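Local coordinates for hypothetical conserved protein TTC0263 (Thermus thermophilus, PDB 2PL2) that is of unknown function but contains tetratricopeptide repeats, an all-helical repeat fold that in many relatives serves as a scaffold for protein-protein interaction, at residues N61-V66 against M77-A82; R71-Y76 against K108-V113; Q102-L107 against G125-L130. All blocks are in the same frame, centred on the assembly; numbering follows the deposited sequence.

Interaction 1: residues N61-V66 against M77-A82; sequences NGKTLV and MVLSEA
Leu79 leans from helix 73-88 onto helix 55-68, where it meets Gly62, Lys63 and Val66. Its CB lies 4.4 Å from Gly62 CA, so the side chain starts out close against backbone. With CG anti to the backbone N (chi1 -171°), the chain is carried on past the glycine, and the two methyls then divide the surface between them. CD1 takes the Lys63 side, 4.1 Å from Lys63 CG and 4.2 Å from Lys63 N; CD2 turns to the next helical turn and touches Val66 CG2 at 3.9 Å. Leu79 crosses both partners at about a right angle. Only the root of the lysine takes part, its extended chain running away from the contact.

Antiparallel packing of neighbouring helices builds the tetratricopeptide repeat fold, and the numbers agree: the short axes run nearly antiparallel, at 146°, and come within 8.2 Å of each other. The close spacing is matched at the backbone: the nearest pair of CA atoms, Gly62 CA and Leu79 CA, is 4.6 Å apart, at a residue with no side chain to hold the helices off.

Val78 fills the other flank of the glycine. Its CG1 reaches Gly62 CA at 3.9 Å, and the same side chain also packs on Ala46 of helix 39-51. No hydrogen bond crosses between the segments; beyond them, Leu79 also touches Leu59 and, in helix 93-113, Val106.

Interaction 2: residues R71-Y76 against K108-V113; sequences RYLGGY and KDAERV
The ring of Tyr76 presents one face to the backbone of Ala110. Ala110 CA stands 3.9 Å above the ring plane, displaced toward the rim, and Ala110 N also lies over this face. The methyl of Ala110 sits nearer the root of the tyrosine, with CB 3.4 Å from Tyr76 CB, a snug approach that brings the two helices together at their CB atoms. Tyr76 CG lies anti to its own carbonyl carbon (chi1 -52°), which places the ring beside Ala110 with a face toward its backbone.

Two neighbours approach the ring obliquely. Asp109 CB comes within 3.9 Å of Tyr76 CE1, the aspartate crossing the tyrosine at about a right angle with its carboxylate plane turned 75° from the ring. Val113 likewise crosses the tyrosine, placing CG2 4.0 Å from Tyr76 OH. That hydroxyl is hydrogen-bonded to Pro70 O, in the loop leading into the helix, which ties down the far end of the ring.

In the tetratricopeptide repeat fold, successive helices stack side by side, and here the first turn of helix 73-88 packs against the last turns of helix 93-113, the next in the chain. Leu73 works beside the tyrosine: its CA lies in the ring plane at the edge, while its CD2 reaches Ala110 O at 3.7 Å and Val113 CB at 4.1 Å. Leu120 of helix 118-130 touches both Leu73 and Ala110. At the exposed end, Val113 CG1 rests 3.3 Å from Arg71 O, a contact with backbone.

Interaction 3: residues Q102-L107 against G125-L130; sequences QALSVL and GLVYAL
Val127 projects from helix 118-130 between Leu104 and Leu107 of helix 93-113, and its two methyls serve different neighbours. CG1 is the tightly held one, 3.5 Å from both Leu104 CG and Leu104 CD2; here the side chains slide past each other in opposite directions, so the contact runs along their flanks. CG2, the other branch, meets Leu107 CD1 at 3.7 Å but reaches Ala103 CB only at 4.2 Å, a slacker touch. With CG1 anti to the backbone N (chi1 174°), that methyl is turned to Leu104, while CG2 faces Ala103 and Leu107. This inner side is buried: Leu107 also packs on Leu120 and Gln123 of helix 118-130.

The axes of the short segments lie at 157° and approach to 9.8 Å, an antiparallel helix pair as expected of tetratricopeptide repeats, though spaced so that side chains rather than backbones do the touching. The nearest CA atoms, of Leu104 and Val127, are still 6.7 Å apart.

Toward the more open side the contact passes from aliphatic interlocking to a single ring. Tyr128 crosses Leu104 at about a right angle and offers it a face: Leu104 CD2 sits 3.9 Å from the centroid of the Tyr128 ring, 16° off the normal, a CH-pi contact. The other methyl, CD1, lies nearer the rim, 3.7 Å from Tyr128 CE1. Both residues remain partly exposed, yet the tyrosine is supported by Lys136, Ala137 and Ser140 of helix 134-147, while Leu104 also touches Leu131, in the loop after helix 118-130.

Overall arrangement
The three contacts follow the chain through four consecutive helices, 55-68, 73-88, 93-113 and 118-130. Interactions 1 and 3 each join an antiparallel pair of neighbours and come in series; interaction 2 joins the middle two helices, so its segments alternate with those of both others. It shares helix 73-88 with interaction 1 and helix 93-113 with interaction 3. Centres lie about 10 Å apart for interactions 1 and 2, and about 13 Å for the other two pairings. Direct packing connects all three: Val66 meets Gly75, Tyr76 meets Val106, and Ser80 O meets Ala103 CB. The result is continuous helix stacking across this part of the tetratricopeptide repeat array.

Interaction 1: residues N61-V66 against M77-A82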
ATOM      1  N   ASN A  61     -13.695  -1.391 -13.304  1.00 34.26           N
ATOM      2  CA  ASN A  61     -12.945  -1.792 -14.496  1.00 33.66           C
ATOM      3  C   ASN A  61     -12.896  -3.315 -14.608  1.00 32.28           C
ATOM      4  O   ASN A  61     -12.858  -3.867 -15.706  1.00 33.72           O
ATOM      5  CB  ASN A  61     -11.524  -1.226 -14.456  1.00 34.83           C
ATOM      6  CG  ASN A  61     -11.442   0.188 -15.007  1.00 37.02           C
ATOM      7  OD1 ASN A  61     -10.515   0.936 -14.696  1.00 38.99           O
ATOM      8  ND2 ASN A  61     -12.407   0.554 -15.841  1.00 36.52           N
ATOM      9  N   GLY A  62     -12.878  -3.987 -13.464  1.00 30.11           N
ATOM     10  CA  GLY A  62     -12.872  -5.433 -13.465  1.00 29.03           C
ATOM     11  C   GLY A  62     -14.219  -5.902 -13.982  1.00 29.59           C
ATOM     12  O   GLY A  62     -14.298  -6.853 -14.772  1.00 27.26           O
ATOM     13  N   LYS A  63     -15.277  -5.223 -13.527  1.00 29.15           N
ATOM     14  CA  LYS A  63     -16.646  -5.520 -13.935  1.00 28.43           C
ATOM     15  C   LYS A  63     -16.802  -5.421 -15.442  1.00 26.99           C
ATOM     16  O   LYS A  63     -17.345  -6.312 -16.061  1.00 27.32           O
ATOM     17  CB  LYS A  63     -17.628  -4.559 -13.264  1.00 27.44           C
ATOM     18  CG  LYS A  63     -18.010  -4.954 -11.838  1.00 26.63           C
ATOM     19  CD  LYS A  63     -18.858  -3.886 -11.160  1.00 20.99           C
ATOM     20  CE  LYS A  63     -19.404  -4.418  -9.836  1.00 21.14           C
ATOM     21  NZ  LYS A  63     -20.057  -3.373  -9.004  1.00 18.37           N
ATOM     22  N   THR A  64     -16.316  -4.337 -16.027  1.00 28.24           N
ATOM     23  CA  THR A  64     -16.420  -4.146 -17.473  1.00 29.31           C
ATOM     24  C   THR A  64     -15.465  -5.059 -18.241  1.00 28.94           C
ATOM     25  O   THR A  64     -15.575  -5.210 -19.458  1.00 30.43           O
ATOM     26  CB  THR A  64     -16.191  -2.651 -17.865  1.00 27.37           C
ATOM     27  OG1 THR A  64     -15.742  -2.563 -19.226  1.00 29.92           O
ATOM     28  CG2 THR A  64     -15.169  -2.013 -16.971  1.00 29.33           C
ATOM     29  N   LEU A  65     -14.541  -5.692 -17.528  1.00 27.68           N
ATOM     30  CA  LEU A  65     -13.597  -6.593 -18.172  1.00 25.86           C
ATOM     31  C   LEU A  65     -14.198  -7.980 -18.290  1.00 25.76           C
ATOM     32  O   LEU A  65     -14.014  -8.661 -19.292  1.00 25.65           O
ATOM     33  CB  LEU A  65     -12.303  -6.658 -17.380  1.00 23.44           C
ATOM     34  CG  LEU A  65     -11.258  -5.630 -17.771  1.00 22.08           C
ATOM     35  CD1 LEU A  65     -10.131  -5.621 -16.738  1.00 22.01           C
ATOM     36  CD2 LEU A  65     -10.741  -5.976 -19.171  1.00 19.00           C
ATOM     37  N   VAL A  66     -14.919  -8.396 -17.260  1.00 25.95           N
ATOM     38  CA  VAL A  66     -15.556  -9.708 -17.261  1.00 29.73           C
ATOM     39  C   VAL A  66     -16.822  -9.675 -18.108  1.00 30.81           C
ATOM     40  O   VAL A  66     -17.243 -10.692 -18.664  1.00 31.17           O
ATOM     41  CB  VAL A  66     -15.922 -10.142 -15.818  1.00 30.54           C
ATOM     42  CG1 VAL A  66     -16.779 -11.396 -15.841  1.00 31.19           C
ATOM     43  CG2 VAL A  66     -14.640 -10.390 -15.017  1.00 31.22           C
ATOM     44  N   MET A  77      -9.180 -11.600 -12.103  1.00 31.40           N
ATOM     45  CA  MET A  77      -8.084 -11.310 -11.176  1.00 31.44           C
ATOM     46  C   MET A  77      -8.284  -9.918 -10.577  1.00 30.65           C
ATOM     47  O   MET A  77      -8.323  -9.755  -9.357  1.00 28.96           O
ATOM     48  CB  MET A  77      -6.726 -11.401 -11.887  1.00 29.36           C
ATOM     49  CG  MET A  77      -6.296 -12.826 -12.295  1.00 30.95           C
ATOM     50  SD  MET A  77      -5.918 -13.971 -10.908  1.00 32.11           S
ATOM     51  CE  MET A  77      -4.466 -13.146 -10.208  1.00 28.30           C
ATOM     52  N   VAL A  78      -8.435  -8.920 -11.436  1.00 30.45           N
ATOM     53  CA  VAL A  78      -8.645  -7.550 -10.978  1.00 32.29           C
ATOM     54  C   VAL A  78      -9.833  -7.513 -10.021  1.00 33.29           C
ATOM     55  O   VAL A  78      -9.709  -7.112  -8.869  1.00 34.54           O
ATOM     56  CB  VAL A  78      -8.916  -6.622 -12.177  1.00 32.69           C
ATOM     57  CG1 VAL A  78      -9.414  -5.277 -11.699  1.00 34.13           C
ATOM     58  CG2 VAL A  78      -7.642  -6.460 -12.992  1.00 33.63           C
ATOM     59  N   LEU A  79     -10.977  -7.963 -10.512  1.00 33.37           N
ATOM     60  CA  LEU A  79     -12.213  -8.016  -9.743  1.00 33.27           C
ATOM     61  C   LEU A  79     -12.015  -8.774  -8.430  1.00 32.17           C
ATOM     62  O   LEU A  79     -12.529  -8.382  -7.389  1.00 32.20           O
ATOM     63  CB  LEU A  79     -13.287  -8.696 -10.605  1.00 33.93           C
ATOM     64  CG  LEU A  79     -14.758  -8.747 -10.199  1.00 33.09           C
ATOM     65  CD1 LEU A  79     -15.273  -7.351  -9.915  1.00 33.42           C
ATOM     66  CD2 LEU A  79     -15.546  -9.380 -11.337  1.00 31.80           C
ATOM     67  N   SER A  80     -11.263  -9.861  -8.495  1.00 33.68           N
ATOM     68  CA  SER A  80     -10.976 -10.691  -7.334  1.00 33.98           C
ATOM     69  C   SER A  80     -10.220  -9.949  -6.231  1.00 35.36           C
ATOM     70  O   SER A  80     -10.581 -10.031  -5.053  1.00 36.33           O
ATOM     71  CB  SER A  80     -10.161 -11.904  -7.768  1.00 32.83           C
ATOM     72  OG  SER A  80      -9.654 -12.585  -6.642  1.00 33.30           O
ATOM     73  N   GLU A  81      -9.160  -9.240  -6.609  1.00 35.63           N
ATOM     74  CA  GLU A  81      -8.360  -8.493  -5.644  1.00 36.67           C
ATOM     75  C   GLU A  81      -9.139  -7.301  -5.096  1.00 38.01           C
ATOM     76  O   GLU A  81      -8.979  -6.917  -3.939  1.00 39.30           O
ATOM     77  CB  GLU A  81      -7.064  -8.014  -6.300  1.00 37.34           C
ATOM     78  CG  GLU A  81      -6.021  -9.103  -6.454  1.00 38.19           C
ATOM     79  CD  GLU A  81      -5.290  -9.027  -7.777  1.00 40.40           C
ATOM     80  OE1 GLU A  81      -4.953  -7.892  -8.189  1.00 40.48           O
ATOM     81  OE2 GLU A  81      -5.044 -10.096  -8.399  1.00 40.12           O
ATOM     82  N   ALA A  82      -9.990  -6.725  -5.937  1.00 36.95           N
ATOM     83  CA  ALA A  82     -10.803  -5.592  -5.543  1.00 35.04           C
ATOM     84  C   ALA A  82     -11.727  -5.961  -4.386  1.00 34.93           C
ATOM     85  O   ALA A  82     -11.902  -5.168  -3.456  1.00 34.37           O
ATOM     86  CB  ALA A  82     -11.607  -5.097  -6.732  1.00 35.10           C
TER

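Interaction 2: residues R71-Y76 against K108-V113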
ATOM      1  N   ARG A  71     -13.567 -14.148 -21.350  1.00 34.14           N
ATOM      2  CA  ARG A  71     -12.545 -15.148 -21.629  1.00 36.40           C
ATOM      3  C   ARG A  71     -11.166 -14.697 -21.168  1.00 36.28           C
ATOM      4  O   ARG A  71     -10.221 -15.494 -21.131  1.00 35.77           O
ATOM      5  CB  ARG A  71     -12.514 -15.463 -23.128  1.00 38.90           C
ATOM      6  CG  ARG A  71     -13.616 -16.412 -23.562  1.00 43.71           C
ATOM      7  CD  ARG A  71     -13.666 -16.570 -25.070  1.00 48.87           C
ATOM      8  NE  ARG A  71     -14.416 -17.762 -25.452  1.00 52.90           N
ATOM      9  CZ  ARG A  71     -13.930 -18.996 -25.365  1.00 54.34           C
ATOM     10  NH1 ARG A  71     -12.694 -19.190 -24.918  1.00 54.38           N
ATOM     11  NH2 ARG A  71     -14.685 -20.034 -25.706  1.00 55.54           N
ATOM     12  N   TYR A  72     -11.061 -13.416 -20.820  1.00 35.11           N
ATOM     13  CA  TYR A  72      -9.814 -12.828 -20.344  1.00 34.05           C
ATOM     14  C   TYR A  72      -9.722 -12.989 -18.824  1.00 33.60           C
ATOM     15  O   TYR A  72     -10.622 -12.558 -18.090  1.00 34.10           O
ATOM     16  CB  TYR A  72      -9.779 -11.352 -20.724  1.00 33.69           C
ATOM     17  CG  TYR A  72      -8.492 -10.635 -20.397  1.00 33.51           C
ATOM     18  CD1 TYR A  72      -7.276 -11.091 -20.894  1.00 33.19           C
ATOM     19  CD2 TYR A  72      -8.503  -9.441 -19.666  1.00 32.12           C
ATOM     20  CE1 TYR A  72      -6.095 -10.370 -20.684  1.00 35.25           C
ATOM     21  CE2 TYR A  72      -7.338  -8.713 -19.452  1.00 32.84           C
ATOM     22  CZ  TYR A  72      -6.140  -9.183 -19.969  1.00 34.34           C
ATOM     23  OH  TYR A  72      -4.994  -8.450 -19.807  1.00 34.64           O
ATOM     24  N   LEU A  73      -8.641 -13.611 -18.357  1.00 32.69           N
ATOM     25  CA  LEU A  73      -8.437 -13.844 -16.928  1.00 31.74           C
ATOM     26  C   LEU A  73      -8.273 -12.553 -16.144  1.00 29.91           C
ATOM     27  O   LEU A  73      -8.632 -12.488 -14.974  1.00 29.53           O
ATOM     28  CB  LEU A  73      -7.207 -14.724 -16.706  1.00 34.53           C
ATOM     29  CG  LEU A  73      -7.356 -16.198 -17.068  1.00 35.83           C
ATOM     30  CD1 LEU A  73      -6.037 -16.902 -16.827  1.00 37.21           C
ATOM     31  CD2 LEU A  73      -8.473 -16.825 -16.229  1.00 36.62           C
ATOM     32  N   GLY A  74      -7.713 -11.536 -16.792  1.00 29.07           N
ATOM     33  CA  GLY A  74      -7.506 -10.248 -16.144  1.00 29.17           C
ATOM     34  C   GLY A  74      -8.692  -9.738 -15.355  1.00 28.97           C
ATOM     35  O   GLY A  74      -8.551  -9.361 -14.193  1.00 29.77           O
ATOM     36  N   GLY A  75      -9.864  -9.738 -15.984  1.00 30.24           N
ATOM     37  CA  GLY A  75     -11.074  -9.270 -15.331  1.00 29.16           C
ATOM     38  C   GLY A  75     -11.351  -9.909 -13.985  1.00 29.64           C
ATOM     39  O   GLY A  75     -11.636  -9.217 -12.999  1.00 30.16           O
ATOM     40  N   TYR A  76     -11.278 -11.234 -13.938  1.00 28.47           N
ATOM     41  CA  TYR A  76     -11.528 -11.958 -12.702  1.00 29.33           C
ATOM     42  C   TYR A  76     -10.439 -11.642 -11.671  1.00 30.96           C
ATOM     43  O   TYR A  76     -10.733 -11.435 -10.498  1.00 31.74           O
ATOM     44  CB  TYR A  76     -11.563 -13.464 -12.975  1.00 30.09           C
ATOM     45  CG  TYR A  76     -12.508 -13.881 -14.089  1.00 31.48           C
ATOM     46  CD1 TYR A  76     -13.850 -14.163 -13.833  1.00 30.06           C
ATOM     47  CD2 TYR A  76     -12.060 -13.965 -15.403  1.00 30.15           C
ATOM     48  CE1 TYR A  76     -14.716 -14.530 -14.863  1.00 29.81           C
ATOM     49  CE2 TYR A  76     -12.913 -14.322 -16.433  1.00 33.49           C
ATOM     50  CZ  TYR A  76     -14.245 -14.601 -16.166  1.00 33.00           C
ATOM     51  OH  TYR A  76     -15.087 -14.945 -17.217  1.00 32.22           O
ATOM     52  N   LYS A 108     -13.458 -18.764  -8.892  1.00 31.21           N
ATOM     53  CA  LYS A 108     -13.980 -20.043  -9.363  1.00 32.85           C
ATOM     54  C   LYS A 108     -14.376 -19.956 -10.842  1.00 33.51           C
ATOM     55  O   LYS A 108     -14.029 -20.838 -11.630  1.00 34.18           O
ATOM     56  CB  LYS A 108     -15.188 -20.452  -8.526  1.00 34.58           C
ATOM     57  CG  LYS A 108     -15.616 -21.881  -8.748  1.00 39.42           C
ATOM     58  CD  LYS A 108     -14.521 -22.852  -8.341  1.00 43.19           C
ATOM     59  CE  LYS A 108     -14.921 -24.291  -8.649  1.00 45.33           C
ATOM     60  NZ  LYS A 108     -13.845 -25.250  -8.243  1.00 47.16           N
ATOM     61  N   ASP A 109     -15.091 -18.892 -11.223  1.00 33.65           N
ATOM     62  CA  ASP A 109     -15.501 -18.710 -12.621  1.00 33.80           C
ATOM     63  C   ASP A 109     -14.260 -18.616 -13.496  1.00 34.41           C
ATOM     64  O   ASP A 109     -14.234 -19.137 -14.610  1.00 33.47           O
ATOM     65  CB  ASP A 109     -16.316 -17.422 -12.845  1.00 34.88           C
ATOM     66  CG  ASP A 109     -17.561 -17.337 -11.987  1.00 37.72           C
ATOM     67  OD1 ASP A 109     -18.131 -18.395 -11.624  1.00 37.54           O
ATOM     68  OD2 ASP A 109     -17.980 -16.191 -11.693  1.00 40.11           O
ATOM     69  N   ALA A 110     -13.238 -17.924 -13.007  1.00 35.01           N
ATOM     70  CA  ALA A 110     -12.011 -17.793 -13.774  1.00 37.69           C
ATOM     71  C   ALA A 110     -11.379 -19.175 -13.968  1.00 39.61           C
ATOM     72  O   ALA A 110     -10.787 -19.465 -15.009  1.00 38.11           O
ATOM     73  CB  ALA A 110     -11.042 -16.869 -13.054  1.00 38.74           C
ATOM     74  N   GLU A 111     -11.511 -20.023 -12.953  1.00 42.65           N
ATOM     75  CA  GLU A 111     -10.952 -21.363 -13.000  1.00 47.39           C
ATOM     76  C   GLU A 111     -11.540 -22.146 -14.173  1.00 48.61           C
ATOM     77  O   GLU A 111     -10.892 -23.052 -14.719  1.00 49.07           O
ATOM     78  CB  GLU A 111     -11.223 -22.088 -11.678  1.00 50.23           C
ATOM     79  CG  GLU A 111     -10.814 -23.558 -11.673  1.00 55.53           C
ATOM     80  CD  GLU A 111     -11.023 -24.232 -10.321  1.00 57.78           C
ATOM     81  OE1 GLU A 111     -12.112 -24.061  -9.726  1.00 58.27           O
ATOM     82  OE2 GLU A 111     -10.100 -24.939  -9.858  1.00 59.07           O
ATOM     83  N   ARG A 112     -12.761 -21.785 -14.562  1.00 48.29           N
ATOM     84  CA  ARG A 112     -13.437 -22.433 -15.680  1.00 48.27           C
ATOM     85  C   ARG A 112     -12.816 -22.025 -17.012  1.00 47.72           C
ATOM     86  O   ARG A 112     -12.905 -22.751 -17.996  1.00 48.82           O
ATOM     87  CB  ARG A 112     -14.925 -22.074 -15.675  1.00 50.10           C
ATOM     88  CG  ARG A 112     -15.654 -22.487 -14.403  1.00 53.98           C
ATOM     89  CD  ARG A 112     -15.661 -24.007 -14.234  1.00 58.27           C
ATOM     90  NE  ARG A 112     -16.314 -24.427 -12.993  1.00 60.42           N
ATOM     91  CZ  ARG A 112     -16.492 -25.693 -12.635  1.00 59.90           C
ATOM     92  NH1 ARG A 112     -16.066 -26.674 -13.426  1.00 59.48           N
ATOM     93  NH2 ARG A 112     -17.094 -25.976 -11.484  1.00 59.12           N
ATOM     94  N   VAL A 113     -12.186 -20.857 -17.034  1.00 47.68           N
ATOM     95  CA  VAL A 113     -11.541 -20.331 -18.233  1.00 47.14           C
ATOM     96  C   VAL A 113     -10.100 -20.836 -18.360  1.00 47.72           C
ATOM     97  O   VAL A 113      -9.509 -20.789 -19.440  1.00 47.93           O
ATOM     98  CB  VAL A 113     -11.528 -18.789 -18.201  1.00 47.91           C
ATOM     99  CG1 VAL A 113     -10.873 -18.239 -19.458  1.00 47.28           C
ATOM    100  CG2 VAL A 113     -12.945 -18.266 -18.040  1.00 46.53           C
TER

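Interaction 3: residues Q102-L107 against G125-L130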
ATOM      1  N   GLN A 102     -17.584 -13.283  -2.680  1.00 31.35           N
ATOM      2  CA  GLN A 102     -17.650 -12.861  -4.082  1.00 31.73           C
ATOM      3  C   GLN A 102     -16.325 -13.117  -4.777  1.00 31.22           C
ATOM      4  O   GLN A 102     -16.291 -13.483  -5.958  1.00 30.57           O
ATOM      5  CB  GLN A 102     -17.991 -11.367  -4.200  1.00 31.78           C
ATOM      6  CG  GLN A 102     -19.349 -10.986  -3.639  1.00 31.38           C
ATOM      7  CD  GLN A 102     -19.776  -9.583  -4.051  1.00 31.79           C
ATOM      8  OE1 GLN A 102     -20.097  -9.336  -5.216  1.00 32.58           O
ATOM      9  NE2 GLN A 102     -19.771  -8.658  -3.100  1.00 31.46           N
ATOM     10  N   ALA A 103     -15.238 -12.901  -4.038  1.00 32.94           N
ATOM     11  CA  ALA A 103     -13.892 -13.112  -4.561  1.00 32.99           C
ATOM     12  C   ALA A 103     -13.686 -14.590  -4.865  1.00 32.37           C
ATOM     13  O   ALA A 103     -13.072 -14.935  -5.869  1.00 32.64           O
ATOM     14  CB  ALA A 103     -12.841 -12.611  -3.560  1.00 32.56           C
ATOM     15  N   LEU A 104     -14.208 -15.459  -4.004  1.00 32.67           N
ATOM     16  CA  LEU A 104     -14.095 -16.900  -4.211  1.00 34.04           C
ATOM     17  C   LEU A 104     -14.898 -17.300  -5.430  1.00 34.79           C
ATOM     18  O   LEU A 104     -14.481 -18.150  -6.222  1.00 36.85           O
ATOM     19  CB  LEU A 104     -14.650 -17.676  -3.023  1.00 35.29           C
ATOM     20  CG  LEU A 104     -13.754 -17.995  -1.832  1.00 38.69           C
ATOM     21  CD1 LEU A 104     -14.484 -18.992  -0.940  1.00 37.99           C
ATOM     22  CD2 LEU A 104     -12.435 -18.593  -2.307  1.00 39.00           C
ATOM     23  N   SER A 105     -16.066 -16.688  -5.568  1.00 32.72           N
ATOM     24  CA  SER A 105     -16.951 -16.988  -6.675  1.00 31.28           C
ATOM     25  C   SER A 105     -16.339 -16.600  -8.006  1.00 28.70           C
ATOM     26  O   SER A 105     -16.343 -17.381  -8.954  1.00 28.79           O
ATOM     27  CB  SER A 105     -18.285 -16.260  -6.478  1.00 34.36           C
ATOM     28  OG  SER A 105     -19.228 -16.651  -7.458  1.00 36.43           O
ATOM     29  N   VAL A 106     -15.806 -15.392  -8.077  1.00 26.88           N
ATOM     30  CA  VAL A 106     -15.207 -14.904  -9.312  1.00 25.84           C
ATOM     31  C   VAL A 106     -13.949 -15.694  -9.677  1.00 26.52           C
ATOM     32  O   VAL A 106     -13.667 -15.942 -10.850  1.00 26.38           O
ATOM     33  CB  VAL A 106     -14.878 -13.396  -9.182  1.00 24.19           C
ATOM     34  CG1 VAL A 106     -14.216 -12.903 -10.434  1.00 24.83           C
ATOM     35  CG2 VAL A 106     -16.165 -12.598  -8.920  1.00 23.12           C
ATOM     36  N   LEU A 107     -13.186 -16.081  -8.664  1.00 29.03           N
ATOM     37  CA  LEU A 107     -11.975 -16.855  -8.889  1.00 30.07           C
ATOM     38  C   LEU A 107     -12.391 -18.201  -9.449  1.00 29.55           C
ATOM     39  O   LEU A 107     -11.769 -18.711 -10.376  1.00 30.86           O
ATOM     40  CB  LEU A 107     -11.194 -17.027  -7.577  1.00 29.14           C
ATOM     41  CG  LEU A 107     -10.436 -15.784  -7.103  1.00 25.38           C
ATOM     42  CD1 LEU A 107      -9.897 -16.009  -5.703  1.00 24.16           C
ATOM     43  CD2 LEU A 107      -9.293 -15.496  -8.061  1.00 24.48           C
ATOM     44  N   GLY A 125      -6.098 -19.216  -2.594  1.00 35.15           N
ATOM     45  CA  GLY A 125      -5.558 -19.579  -1.292  1.00 35.38           C
ATOM     46  C   GLY A 125      -5.542 -18.400  -0.334  1.00 35.48           C
ATOM     47  O   GLY A 125      -5.874 -18.527   0.842  1.00 35.88           O
ATOM     48  N   LEU A 126      -5.163 -17.237  -0.851  1.00 36.05           N
ATOM     49  CA  LEU A 126      -5.115 -16.021  -0.054  1.00 36.78           C
ATOM     50  C   LEU A 126      -6.521 -15.664   0.417  1.00 37.04           C
ATOM     51  O   LEU A 126      -6.697 -15.090   1.494  1.00 38.24           O
ATOM     52  CB  LEU A 126      -4.536 -14.878  -0.889  1.00 38.03           C
ATOM     53  CG  LEU A 126      -4.136 -13.583  -0.169  1.00 41.20           C
ATOM     54  CD1 LEU A 126      -3.460 -12.638  -1.169  1.00 41.18           C
ATOM     55  CD2 LEU A 126      -5.360 -12.920   0.452  1.00 42.70           C
ATOM     56  N   VAL A 127      -7.521 -16.012  -0.389  1.00 35.62           N
ATOM     57  CA  VAL A 127      -8.911 -15.730  -0.051  1.00 33.11           C
ATOM     58  C   VAL A 127      -9.434 -16.697   1.005  1.00 32.81           C
ATOM     59  O   VAL A 127     -10.142 -16.290   1.931  1.00 32.63           O
ATOM     60  CB  VAL A 127      -9.814 -15.782  -1.311  1.00 33.00           C
ATOM     61  CG1 VAL A 127     -11.287 -15.636  -0.912  1.00 29.74           C
ATOM     62  CG2 VAL A 127      -9.418 -14.667  -2.276  1.00 28.72           C
ATOM     63  N   TYR A 128      -9.095 -17.976   0.874  1.00 34.96           N
ATOM     64  CA  TYR A 128      -9.520 -18.958   1.867  1.00 35.79           C
ATOM     65  C   TYR A 128      -8.924 -18.627   3.232  1.00 37.51           C
ATOM     66  O   TYR A 128      -9.564 -18.839   4.266  1.00 38.49           O
ATOM     67  CB  TYR A 128      -9.083 -20.361   1.466  1.00 35.47           C
ATOM     68  CG  TYR A 128      -9.982 -21.021   0.456  1.00 35.08           C
ATOM     69  CD1 TYR A 128     -11.358 -21.126   0.675  1.00 35.95           C
ATOM     70  CD2 TYR A 128      -9.458 -21.566  -0.702  1.00 35.64           C
ATOM     71  CE1 TYR A 128     -12.187 -21.763  -0.239  1.00 34.45           C
ATOM     72  CE2 TYR A 128     -10.275 -22.209  -1.623  1.00 37.33           C
ATOM     73  CZ  TYR A 128     -11.639 -22.301  -1.385  1.00 35.30           C
ATOM     74  OH  TYR A 128     -12.429 -22.932  -2.303  1.00 36.02           O
ATOM     75  N   ALA A 129      -7.695 -18.114   3.235  1.00 37.56           N
ATOM     76  CA  ALA A 129      -7.033 -17.749   4.485  1.00 37.65           C
ATOM     77  C   ALA A 129      -7.797 -16.607   5.165  1.00 38.44           C
ATOM     78  O   ALA A 129      -8.113 -16.682   6.349  1.00 38.69           O
ATOM     79  CB  ALA A 129      -5.591 -17.336   4.212  1.00 36.05           C
ATOM     80  N   LEU A 130      -8.094 -15.552   4.411  1.00 40.17           N
ATOM     81  CA  LEU A 130      -8.835 -14.417   4.959  1.00 40.25           C
ATOM     82  C   LEU A 130     -10.162 -14.911   5.511  1.00 41.54           C
ATOM     83  O   LEU A 130     -10.731 -14.298   6.416  1.00 42.02           O
ATOM     84  CB  LEU A 130      -9.070 -13.365   3.875  1.00 39.01           C
ATOM     85  CG  LEU A 130      -7.777 -12.758   3.325  1.00 40.13           C
ATOM     86  CD1 LEU A 130      -8.069 -11.868   2.131  1.00 39.88           C
ATOM     87  CD2 LEU A 130      -7.084 -11.964   4.428  1.00 40.99           C
TER